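Local atomic coordinates of substrate binding periplasmic protein (Ralstonia solanacearum, PDB entry 3LOP), a protein that probably binds leucine or related amino acids in the periplasm as the receptor of a transport system, closing two lobes around the ligand. Residues Y125-L136 with A223-I231; V141-D151 with L170-N181. All blocks are in the same frame, centred on the assembly; numbering follows the deposited sequence.

Both contacts belong to one of the two lobes between which this periplasmic binding protein holds its ligand, and both involve the same parallel sheet. Strands 174-178, 144-149, 199-203 and 224-227 lie side by side in that order. Interaction 2 pairs the first two through a beta-alpha-beta crossover, whereas interaction 1 lays helix 125-138 on the far edge strand, 224-227. Along the chain the order is 125-136, 141-151, 170-181, 223-231, so interaction 2 falls wholly between the halves of interaction 1. Their centres are about 12 Å apart, and L136 packs against I144 where they join. At the other end, Y125, S230 and Q149 come close to the bound leucine.

Interaction 1: Y125-L136 with A223-I231; sequences YQQEIDKMITAL and AQLLGLSSI. With LEU (leucine), chain B.
The ring of Y125 and the isobutyl group of L228 meet at about a right angle, with L228 CD1 placed 3.9 Å from the centroid of the Y125 ring and almost on its normal, a CH-pi contact over the face. The other branch, L228 CD2, lies between the CD1 side of the Y125 ring and I129 CG1, touching both. One helical turn on from Y125, E128 holds the loop that follows the strand. Its chain starts anti to the carbonyl carbon (chi1 -69°) and runs out extended, which carries the carboxylate to the backbone of S229. There the two oxygens divide the work: E128 OE1 takes S229 N at 2.8 Å through its syn lone pair, in a bent bond (131° at the hydrogen), and E128 OE2 takes S229 OG at 2.7 Å from somewhat out of the carboxylate plane. A water links E128 OE1 to G227 O.

Farther along the helix the chemistry turns apolar. M132, a selenomethionine, and L226 pass each other in opposite directions, M132 CB lying 3.7 Å from L226 CD1, while the bend at chi3 (-88°) brings M132 CE to 3.3 Å from G227 O. L136 and L226 approach tip to tip, their CD1 atoms 3.7 Å apart. F201 of the neighbouring strand packs on I129, M132, L226 and L228, extending this buried layer of helix against sheet, with helix and edge strand running nearly antiparallel.

S230, in the type I turn, gives its OG to A204 O and sets its CB 3.8 Å from CB of the leucine ligand. Two hydrogen bonds donated by S229 to one buried carboxylate thus tie the strand-to-turn junction to the helix, and probably help to hold Y125 and S230, both pocket residues, in position; K122, in a weak hydrogen bond with S229 OG, probably helps to offset the negative charge of E128.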
loop_
_atom_site.group_PDB
_atom_site.type_symbol
_atom_site.label_atom_id
_atom_site.label_comp_id
_atom_site.label_asym_id
_atom_site.label_seq_id
_atom_site.Cartn_x
_atom_site.Cartn_y
_atom_site.Cartn_z
ATOM N N TYR A 125 -0.272 6.781 6.484
ATOM C CA TYR A 125 -1.561 6.452 7.079
ATOM C C TYR A 125 -2.067 7.630 7.901
ATOM O O TYR A 125 -3.267 7.906 7.925
ATOM C CB TYR A 125 -1.465 5.233 8.005
ATOM C CG TYR A 125 -1.276 3.905 7.315
ATOM C CD1 TYR A 125 -1.749 3.688 6.022
ATOM C CD2 TYR A 125 -0.679 2.839 7.986
ATOM C CE1 TYR A 125 -1.634 2.439 5.414
ATOM C CE2 TYR A 125 -0.559 1.590 7.391
ATOM C CZ TYR A 125 -1.039 1.397 6.105
ATOM O OH TYR A 125 -0.921 0.171 5.502
ATOM N N GLN A 126 -1.157 8.319 8.585
ATOM C CA GLN A 126 -1.563 9.461 9.397
ATOM C C GLN A 126 -2.149 10.559 8.516
ATOM O O GLN A 126 -3.115 11.213 8.898
ATOM C CB GLN A 126 -0.382 10.008 10.199
ATOM C CG GLN A 126 -0.787 11.030 11.265
ATOM C CD GLN A 126 -1.778 10.466 12.271
ATOM O OE1 GLN A 126 -1.509 9.456 12.925
ATOM N NE2 GLN A 126 -2.931 11.117 12.402
ATOM N N GLN A 127 -1.568 10.762 7.337
ATOM C CA GLN A 127 -2.092 11.772 6.426
ATOM C C GLN A 127 -3.490 11.361 5.976
ATOM O O GLN A 127 -4.385 12.198 5.883
ATOM C CB GLN A 127 -1.187 11.938 5.203
ATOM C CG GLN A 127 0.175 12.538 5.499
ATOM C CD GLN A 127 0.975 12.781 4.233
ATOM O OE1 GLN A 127 0.730 13.745 3.503
ATOM N NE2 GLN A 127 1.922 11.896 3.954
ATOM N N GLU A 128 -3.668 10.070 5.696
ATOM C CA GLU A 128 -4.961 9.540 5.269
ATOM C C GLU A 128 -5.999 9.739 6.372
ATOM O O GLU A 128 -7.109 10.216 6.123
ATOM C CB GLU A 128 -4.865 8.039 4.972
ATOM C CG GLU A 128 -4.052 7.650 3.748
ATOM C CD GLU A 128 -4.119 6.153 3.489
ATOM O OE1 GLU A 128 -5.247 5.620 3.415
ATOM O OE2 GLU A 128 -3.056 5.508 3.360
ATOM N N ILE A 129 -5.626 9.364 7.591
ATOM C CA ILE A 129 -6.511 9.477 8.741
ATOM C C ILE A 129 -6.883 10.928 9.029
ATOM O O ILE A 129 -8.055 11.245 9.237
ATOM C CB ILE A 129 -5.867 8.823 9.986
ATOM C CG1 ILE A 129 -5.745 7.313 9.754
ATOM C CG2 ILE A 129 -6.701 9.109 11.226
ATOM C CD1 ILE A 129 -4.967 6.571 10.824
ATOM N N ASP A 130 -5.893 11.815 9.032
ATOM C CA ASP A 130 -6.173 13.226 9.277
ATOM C C ASP A 130 -7.200 13.745 8.279
ATOM O O ASP A 130 -8.201 14.355 8.657
ATOM C CB ASP A 130 -4.898 14.070 9.147
ATOM C CG ASP A 130 -3.964 13.907 10.326
ATOM O OD1 ASP A 130 -4.449 13.598 11.435
ATOM O OD2 ASP A 130 -2.743 14.107 10.148
ATOM N N LYS A 131 -6.956 13.497 7.000
ATOM C CA LYS A 131 -7.856 13.977 5.960
ATOM C C LYS A 131 -9.270 13.401 6.057
ATOM O O LYS A 131 -10.247 14.149 6.024
ATOM C CB LYS A 131 -7.259 13.682 4.582
ATOM C CG LYS A 131 -7.651 14.686 3.504
ATOM C CD LYS A 131 -6.851 14.462 2.230
ATOM C CE LYS A 131 -7.189 15.495 1.168
ATOM N NZ LYS A 131 -6.884 16.877 1.626
HETATM N N MSE A 132 -9.380 12.082 6.191
HETATM C CA MSE A 132 -10.692 11.437 6.274
HETATM C C MSE A 132 -11.462 11.734 7.554
HETATM O O MSE A 132 -12.660 12.018 7.511
HETATM C CB MSE A 132 -10.558 9.918 6.132
HETATM C CG MSE A 132 -10.243 9.440 4.731
HETATM SE SE MSE A 132 -10.275 7.507 4.613
HETATM C CE MSE A 132 -8.439 7.151 5.093
ATOM N N ILE A 133 -10.786 11.651 8.694
ATOM C CA ILE A 133 -11.448 11.903 9.964
ATOM C C ILE A 133 -11.858 13.367 10.095
ATOM O O ILE A 133 -12.962 13.667 10.546
ATOM C CB ILE A 133 -10.545 11.488 11.153
ATOM C CG1 ILE A 133 -10.269 9.983 11.087
ATOM C CG2 ILE A 133 -11.219 11.833 12.475
ATOM C CD1 ILE A 133 -11.519 9.121 11.166
ATOM N N THR A 134 -10.985 14.278 9.682
ATOM C CA THR A 134 -11.314 15.696 9.768
ATOM C C THR A 134 -12.525 16.007 8.891
ATOM O O THR A 134 -13.352 16.850 9.240
ATOM C CB THR A 134 -10.123 16.575 9.346
ATOM O OG1 THR A 134 -9.036 16.361 10.251
ATOM C CG2 THR A 134 -10.506 18.048 9.375
ATOM N N ALA A 135 -12.629 15.320 7.757
ATOM C CA ALA A 135 -13.760 15.522 6.858
ATOM C C ALA A 135 -15.049 15.105 7.564
ATOM O O ALA A 135 -16.069 15.788 7.457
ATOM C CB ALA A 135 -13.570 14.710 5.581
ATOM N N LEU A 136 -14.997 13.989 8.289
ATOM C CA LEU A 136 -16.166 13.495 9.018
ATOM C C LEU A 136 -16.578 14.474 10.107
ATOM O O LEU A 136 -17.754 14.819 10.236
ATOM C CB LEU A 136 -15.870 12.136 9.660
ATOM C CG LEU A 136 -15.776 10.891 8.770
ATOM C CD1 LEU A 136 -15.306 9.718 9.610
ATOM C CD2 LEU A 136 -17.123 10.588 8.145
ATOM N N ALA A 223 -23.678 2.513 9.372
ATOM C CA ALA A 223 -22.610 3.501 9.472
ATOM C C ALA A 223 -21.896 3.776 8.153
ATOM O O ALA A 223 -21.807 2.906 7.288
ATOM C CB ALA A 223 -21.589 3.057 10.521
ATOM N N GLN A 224 -21.409 5.005 8.002
ATOM C CA GLN A 224 -20.639 5.387 6.822
ATOM C C GLN A 224 -19.332 4.615 6.973
ATOM O O GLN A 224 -18.765 4.563 8.062
ATOM C CB GLN A 224 -20.358 6.892 6.846
ATOM C CG GLN A 224 -19.271 7.357 5.883
ATOM C CD GLN A 224 -19.664 7.179 4.433
ATOM O OE1 GLN A 224 -20.733 7.627 4.015
ATOM N NE2 GLN A 224 -18.802 6.528 3.653
ATOM N N LEU A 225 -18.856 4.012 5.891
ATOM C CA LEU A 225 -17.625 3.242 5.954
ATOM C C LEU A 225 -16.468 3.945 5.263
ATOM O O LEU A 225 -16.645 4.599 4.234
ATOM C CB LEU A 225 -17.846 1.862 5.328
ATOM C CG LEU A 225 -18.955 1.029 5.981
ATOM C CD1 LEU A 225 -19.286 -0.170 5.105
ATOM C CD2 LEU A 225 -18.523 0.590 7.375
ATOM N N LEU A 226 -15.283 3.814 5.848
ATOM C CA LEU A 226 -14.074 4.404 5.291
ATOM C C LEU A 226 -12.892 3.586 5.789
ATOM O O LEU A 226 -13.010 2.867 6.778
ATOM C CB LEU A 226 -13.927 5.872 5.715
ATOM C CG LEU A 226 -13.853 6.224 7.202
ATOM C CD1 LEU A 226 -13.237 7.608 7.353
ATOM C CD2 LEU A 226 -15.240 6.178 7.829
ATOM N N GLY A 227 -11.755 3.687 5.110
ATOM C CA GLY A 227 -10.604 2.913 5.533
ATOM C C GLY A 227 -9.300 3.308 4.878
ATOM O O GLY A 227 -9.267 4.148 3.977
ATOM N N LEU A 228 -8.220 2.688 5.344
ATOM C CA LEU A 228 -6.874 2.952 4.843
ATOM C C LEU A 228 -6.628 2.423 3.431
ATOM O O LEU A 228 -7.354 1.556 2.943
ATOM C CB LEU A 228 -5.842 2.337 5.790
ATOM C CG LEU A 228 -5.762 2.933 7.197
ATOM C CD1 LEU A 228 -4.809 2.103 8.051
ATOM C CD2 LEU A 228 -5.299 4.377 7.118
ATOM N N SER A 229 -5.580 2.943 2.795
ATOM C CA SER A 229 -5.208 2.543 1.438
ATOM C C SER A 229 -4.716 1.099 1.369
ATOM O O SER A 229 -4.337 0.607 0.305
ATOM C CB SER A 229 -4.140 3.486 0.882
ATOM O OG SER A 229 -2.958 3.430 1.657
ATOM N N SER A 230 -4.708 0.430 2.516
ATOM C CA SER A 230 -4.316 -0.969 2.579
ATOM C C SER A 230 -5.491 -1.783 2.036
ATOM O O SER A 230 -5.378 -2.985 1.798
ATOM C CB SER A 230 -4.026 -1.366 4.028
ATOM O OG SER A 230 -5.087 -0.974 4.886
ATOM N N ILE A 231 -6.620 -1.105 1.849
ATOM C CA ILE A 231 -7.837 -1.729 1.338
ATOM C C ILE A 231 -8.155 -1.225 -0.072
ATOM O O ILE A 231 -8.654 -0.116 -0.247
ATOM C CB ILE A 231 -9.029 -1.409 2.254
ATOM C CG1 ILE A 231 -8.724 -1.888 3.676
ATOM C CG2 ILE A 231 -10.294 -2.067 1.714
ATOM C CD1 ILE A 231 -9.653 -1.323 4.731
HETATM N N LEU B . 0.874 -3.513 3.984
HETATM C CA LEU B . -0.453 -4.065 4.376
HETATM C C LEU B . -1.392 -4.059 3.186
HETATM O O LEU B . -2.370 -4.831 3.224
HETATM C CB LEU B . -1.039 -3.217 5.492
HETATM C CG LEU B . 0.069 -3.039 6.524
HETATM C CD1 LEU B . 0.049 -1.684 7.074
HETATM C CD2 LEU B . -0.066 -4.051 7.589
HETATM O OXT LEU B . -1.135 -3.282 2.238
HETATM O O HOH W 1 -7.724 5.181 2.071
#

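Interaction 2: V141-D151 with L170-N181; sequences VTRIGVLYQED and LAITAMASYPRN
Over one face of the Y148 ring sits S177 CB, 3.6 Å from the ring centroid and displaced toward the rim, while M175, a selenomethionine, brings its SE obliquely to the same ring as a Met-aromatic contact. The Y178 ring has Q149 CA over one face, again off centre, and L147 CD1 at its edge. Both tyrosines carry CG between the backbone N and the carbonyl carbon (chi1 near +70° in both), which turns each ring back across the partner strand. Y148 and Y178 lie on opposite faces of the sheet.

Between the rings runs a parallel pairing, G145 with A174 through Q149 with Y178. V146 N bonds to A174 O and A176 N returns to V146 O, each at 2.9 Å; the ladder continues to E150 N on Y178 O. Near its start, V146 CG2 packs on I172 CD1.

At the carboxyl end the contact becomes polar. Y178 OH donates to Q149 OE1 at 2.7 Å, from above the carbonyl plane and with amide and ring planes 82° apart, and it accepts from T205 N. Q149 NE2 reaches D151 OD1, and D151 OD2 forms a salt bridge with R180 NE at 2.9 Å; the bond is nearly straight (173°) and lies in the guanidinium plane. D151 OD1 also caps helix 152-166 at L153 N.

Such a chain of bonds, Y178 to Q149 to D151 to R180, ties together the ends of both strands. R180 NH1 bonds to Q56 O and, beside it, N181 ND2 to E55 O, both just after strand 47-53 of the other sheet; the strand ends are therefore tied across to the other lobe, consistent with steadying the leucine-bound form.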
loop_
_atom_site.group_PDB
_atom_site.type_symbol
_atom_site.label_atom_id
_atom_site.label_comp_id
_atom_site.label_asym_id
_atom_site.label_seq_id
_atom_site.Cartn_x
_atom_site.Cartn_y
_atom_site.Cartn_z
ATOM N N VAL A 141 -20.030 14.558 12.242
ATOM C CA VAL A 141 -19.928 13.234 12.846
ATOM C C VAL A 141 -19.219 13.314 14.194
ATOM O O VAL A 141 -18.185 13.968 14.323
ATOM C CB VAL A 141 -19.154 12.265 11.928
ATOM C CG1 VAL A 141 -18.903 10.943 12.640
ATOM C CG2 VAL A 141 -19.947 12.031 10.654
ATOM N N THR A 142 -19.783 12.652 15.198
ATOM C CA THR A 142 -19.182 12.649 16.527
ATOM C C THR A 142 -18.989 11.247 17.094
ATOM O O THR A 142 -18.247 11.066 18.058
ATOM C CB THR A 142 -20.030 13.449 17.527
ATOM O OG1 THR A 142 -21.353 12.901 17.575
ATOM C CG2 THR A 142 -20.091 14.909 17.117
ATOM N N ARG A 143 -19.645 10.256 16.498
ATOM C CA ARG A 143 -19.537 8.886 16.985
ATOM C C ARG A 143 -18.880 7.988 15.952
ATOM O O ARG A 143 -19.506 7.573 14.977
ATOM C CB ARG A 143 -20.923 8.356 17.356
ATOM C CG ARG A 143 -21.598 9.200 18.434
ATOM C CD ARG A 143 -22.865 8.548 18.966
ATOM N NE ARG A 143 -23.954 8.509 17.993
ATOM C CZ ARG A 143 -24.713 9.552 17.667
ATOM N NH1 ARG A 143 -24.508 10.735 18.232
ATOM N NH2 ARG A 143 -25.685 9.407 16.778
ATOM N N ILE A 144 -17.605 7.689 16.182
ATOM C CA ILE A 144 -16.829 6.874 15.267
ATOM C C ILE A 144 -16.347 5.568 15.884
ATOM O O ILE A 144 -15.864 5.541 17.019
ATOM C CB ILE A 144 -15.610 7.679 14.761
ATOM C CG1 ILE A 144 -16.103 8.923 14.013
ATOM C CG2 ILE A 144 -14.732 6.816 13.856
ATOM C CD1 ILE A 144 -15.003 9.900 13.612
ATOM N N GLY A 145 -16.499 4.487 15.126
ATOM C CA GLY A 145 -16.054 3.181 15.570
ATOM C C GLY A 145 -14.846 2.799 14.735
ATOM O O GLY A 145 -14.649 3.340 13.645
ATOM N N VAL A 146 -14.023 1.885 15.234
ATOM C CA VAL A 146 -12.841 1.478 14.489
ATOM C C VAL A 146 -12.618 -0.028 14.510
ATOM O O VAL A 146 -12.664 -0.653 15.569
ATOM C CB VAL A 146 -11.560 2.144 15.058
ATOM C CG1 VAL A 146 -10.348 1.731 14.229
ATOM C CG2 VAL A 146 -11.710 3.663 15.070
ATOM N N LEU A 147 -12.401 -0.602 13.331
ATOM C CA LEU A 147 -12.086 -2.021 13.203
ATOM C C LEU A 147 -10.570 -1.993 13.056
ATOM O O LEU A 147 -10.058 -1.289 12.186
ATOM C CB LEU A 147 -12.688 -2.615 11.930
ATOM C CG LEU A 147 -12.163 -4.025 11.611
ATOM C CD1 LEU A 147 -12.729 -5.019 12.613
ATOM C CD2 LEU A 147 -12.543 -4.422 10.195
ATOM N N TYR A 148 -9.848 -2.728 13.894
ATOM C CA TYR A 148 -8.393 -2.718 13.792
ATOM C C TYR A 148 -7.749 -4.092 13.874
ATOM O O TYR A 148 -8.218 -4.975 14.594
ATOM C CB TYR A 148 -7.779 -1.815 14.869
ATOM C CG TYR A 148 -7.947 -2.312 16.289
ATOM C CD1 TYR A 148 -9.143 -2.124 16.982
ATOM C CD2 TYR A 148 -6.903 -2.962 16.945
ATOM C CE1 TYR A 148 -9.291 -2.566 18.297
ATOM C CE2 TYR A 148 -7.042 -3.410 18.258
ATOM C CZ TYR A 148 -8.238 -3.207 18.926
ATOM O OH TYR A 148 -8.382 -3.640 20.224
ATOM N N GLN A 149 -6.664 -4.265 13.127
ATOM C CA GLN A 149 -5.938 -5.525 13.133
ATOM C C GLN A 149 -5.159 -5.610 14.444
ATOM O O GLN A 149 -4.582 -4.623 14.900
ATOM C CB GLN A 149 -4.993 -5.586 11.930
ATOM C CG GLN A 149 -4.235 -6.899 11.783
ATOM C CD GLN A 149 -3.640 -7.057 10.399
ATOM O OE1 GLN A 149 -4.334 -7.431 9.453
ATOM N NE2 GLN A 149 -2.356 -6.754 10.267
ATOM N N GLU A 150 -5.145 -6.793 15.047
ATOM C CA GLU A 150 -4.467 -6.985 16.322
ATOM C C GLU A 150 -2.950 -7.110 16.198
ATOM O O GLU A 150 -2.369 -8.158 16.492
ATOM C CB GLU A 150 -5.049 -8.206 17.033
ATOM C CG GLU A 150 -4.659 -8.312 18.494
ATOM C CD GLU A 150 -5.560 -9.257 19.259
ATOM O OE1 GLU A 150 -5.704 -10.423 18.829
ATOM O OE2 GLU A 150 -6.127 -8.833 20.289
ATOM N N ASP A 151 -2.326 -6.022 15.756
ATOM C CA ASP A 151 -0.880 -5.947 15.590
ATOM C C ASP A 151 -0.489 -4.503 15.272
ATOM O O ASP A 151 -1.285 -3.583 15.481
ATOM C CB ASP A 151 -0.405 -6.911 14.487
ATOM C CG ASP A 151 -0.589 -6.357 13.087
ATOM O OD1 ASP A 151 -1.423 -5.447 12.895
ATOM O OD2 ASP A 151 0.103 -6.854 12.170
ATOM N N LEU A 170 -12.735 15.085 20.696
ATOM C CA LEU A 170 -13.545 13.883 20.525
ATOM C C LEU A 170 -12.698 12.645 20.803
ATOM O O LEU A 170 -11.477 12.729 20.908
ATOM C CB LEU A 170 -14.098 13.810 19.096
ATOM C CG LEU A 170 -15.107 14.880 18.670
ATOM C CD1 LEU A 170 -15.311 14.816 17.165
ATOM C CD2 LEU A 170 -16.426 14.674 19.403
ATOM N N ALA A 171 -13.356 11.499 20.931
ATOM C CA ALA A 171 -12.658 10.245 21.177
ATOM C C ALA A 171 -13.407 9.113 20.486
ATOM O O ALA A 171 -14.584 9.249 20.158
ATOM C CB ALA A 171 -12.570 9.976 22.678
ATOM N N ILE A 172 -12.716 8.002 20.255
ATOM C CA ILE A 172 -13.331 6.849 19.610
ATOM C C ILE A 172 -14.484 6.330 20.463
ATOM O O ILE A 172 -14.350 6.180 21.678
ATOM C CB ILE A 172 -12.293 5.728 19.400
ATOM C CG1 ILE A 172 -11.220 6.209 18.419
ATOM C CG2 ILE A 172 -12.974 4.466 18.878
ATOM C CD1 ILE A 172 -10.059 5.250 18.262
ATOM N N THR A 173 -15.618 6.065 19.820
ATOM C CA THR A 173 -16.803 5.574 20.515
ATOM C C THR A 173 -16.733 4.080 20.796
ATOM O O THR A 173 -17.151 3.618 21.859
ATOM C CB THR A 173 -18.082 5.868 19.701
ATOM O OG1 THR A 173 -18.326 7.279 19.702
ATOM C CG2 THR A 173 -19.285 5.147 20.298
ATOM N N ALA A 174 -16.206 3.324 19.840
ATOM C CA ALA A 174 -16.095 1.881 19.991
ATOM C C ALA A 174 -15.011 1.344 19.076
ATOM O O ALA A 174 -14.757 1.901 18.011
ATOM C CB ALA A 174 -17.429 1.219 19.657
HETATM N N MSE A 175 -14.359 0.268 19.504
HETATM C CA MSE A 175 -13.324 -0.349 18.695
HETATM C C MSE A 175 -13.412 -1.861 18.833
HETATM O O MSE A 175 -13.848 -2.381 19.863
HETATM C CB MSE A 175 -11.930 0.149 19.104
HETATM C CG MSE A 175 -11.545 -0.106 20.548
HETATM SE SE MSE A 175 -9.758 0.545 20.937
HETATM C CE MSE A 175 -10.159 2.426 21.083
ATOM N N ALA A 176 -13.017 -2.559 17.778
ATOM C CA ALA A 176 -13.050 -4.014 17.754
ATOM C C ALA A 176 -11.900 -4.505 16.889
ATOM O O ALA A 176 -11.601 -3.922 15.848
ATOM C CB ALA A 176 -14.376 -4.499 17.191
ATOM N N SER A 177 -11.269 -5.593 17.319
ATOM C CA SER A 177 -10.127 -6.140 16.601
ATOM C C SER A 177 -10.381 -7.482 15.928
ATOM O O SER A 177 -11.428 -8.100 16.103
ATOM C CB SER A 177 -8.956 -6.299 17.568
ATOM O OG SER A 177 -9.244 -7.295 18.537
ATOM N N TYR A 178 -9.395 -7.914 15.148
ATOM C CA TYR A 178 -9.427 -9.202 14.466
ATOM C C TYR A 178 -7.958 -9.613 14.342
ATOM O O TYR A 178 -7.075 -8.759 14.288
ATOM C CB TYR A 178 -10.091 -9.081 13.087
ATOM C CG TYR A 178 -9.247 -8.391 12.047
ATOM C CD1 TYR A 178 -8.283 -9.095 11.324
ATOM C CD2 TYR A 178 -9.379 -7.026 11.815
ATOM C CE1 TYR A 178 -7.467 -8.452 10.400
ATOM C CE2 TYR A 178 -8.567 -6.374 10.893
ATOM C CZ TYR A 178 -7.613 -7.093 10.192
ATOM O OH TYR A 178 -6.793 -6.452 9.296
ATOM N N PRO A 179 -7.674 -10.925 14.311
ATOM C CA PRO A 179 -6.303 -11.449 14.204
ATOM C C PRO A 179 -5.626 -11.229 12.853
ATOM O O PRO A 179 -6.244 -11.417 11.808
ATOM C CB PRO A 179 -6.476 -12.940 14.504
ATOM C CG PRO A 179 -7.781 -13.012 15.256
ATOM C CD PRO A 179 -8.631 -12.019 14.535
ATOM N N ARG A 180 -4.352 -10.842 12.877
ATOM C CA ARG A 180 -3.619 -10.618 11.635
ATOM C C ARG A 180 -3.523 -11.920 10.845
ATOM O O ARG A 180 -3.529 -13.013 11.417
ATOM C CB ARG A 180 -2.206 -10.081 11.917
ATOM C CG ARG A 180 -1.161 -11.156 12.226
ATOM C CD ARG A 180 0.171 -10.542 12.636
ATOM N NE ARG A 180 0.700 -9.618 11.634
ATOM C CZ ARG A 180 1.355 -9.984 10.535
ATOM N NH1 ARG A 180 1.579 -11.267 10.277
ATOM N NH2 ARG A 180 1.786 -9.060 9.690
ATOM N N ASN A 181 -3.436 -11.788 9.528
ATOM C CA ASN A 181 -3.327 -12.924 8.623
ATOM C C ASN A 181 -4.573 -13.803 8.608
ATOM O O ASN A 181 -4.516 -14.977 8.243
ATOM C CB ASN A 181 -2.094 -13.762 8.965
ATOM C CG ASN A 181 -1.121 -13.855 7.806
ATOM O OD1 ASN A 181 -1.325 -13.237 6.758
ATOM N ND2 ASN A 181 -0.057 -14.629 7.985
HETATM O O HOH W 2 -16.429 9.079 18.313
HETATM O O HOH W 3 -3.368 -9.535 7.927
HETATM O O HOH W 4 -2.890 -10.683 15.384
HETATM O O HOH W 5 -8.606 -9.937 17.495
HETATM O O HOH W 6 -9.081 -7.599 21.227
HETATM O O HOH W 7 1.270 -6.103 9.942
#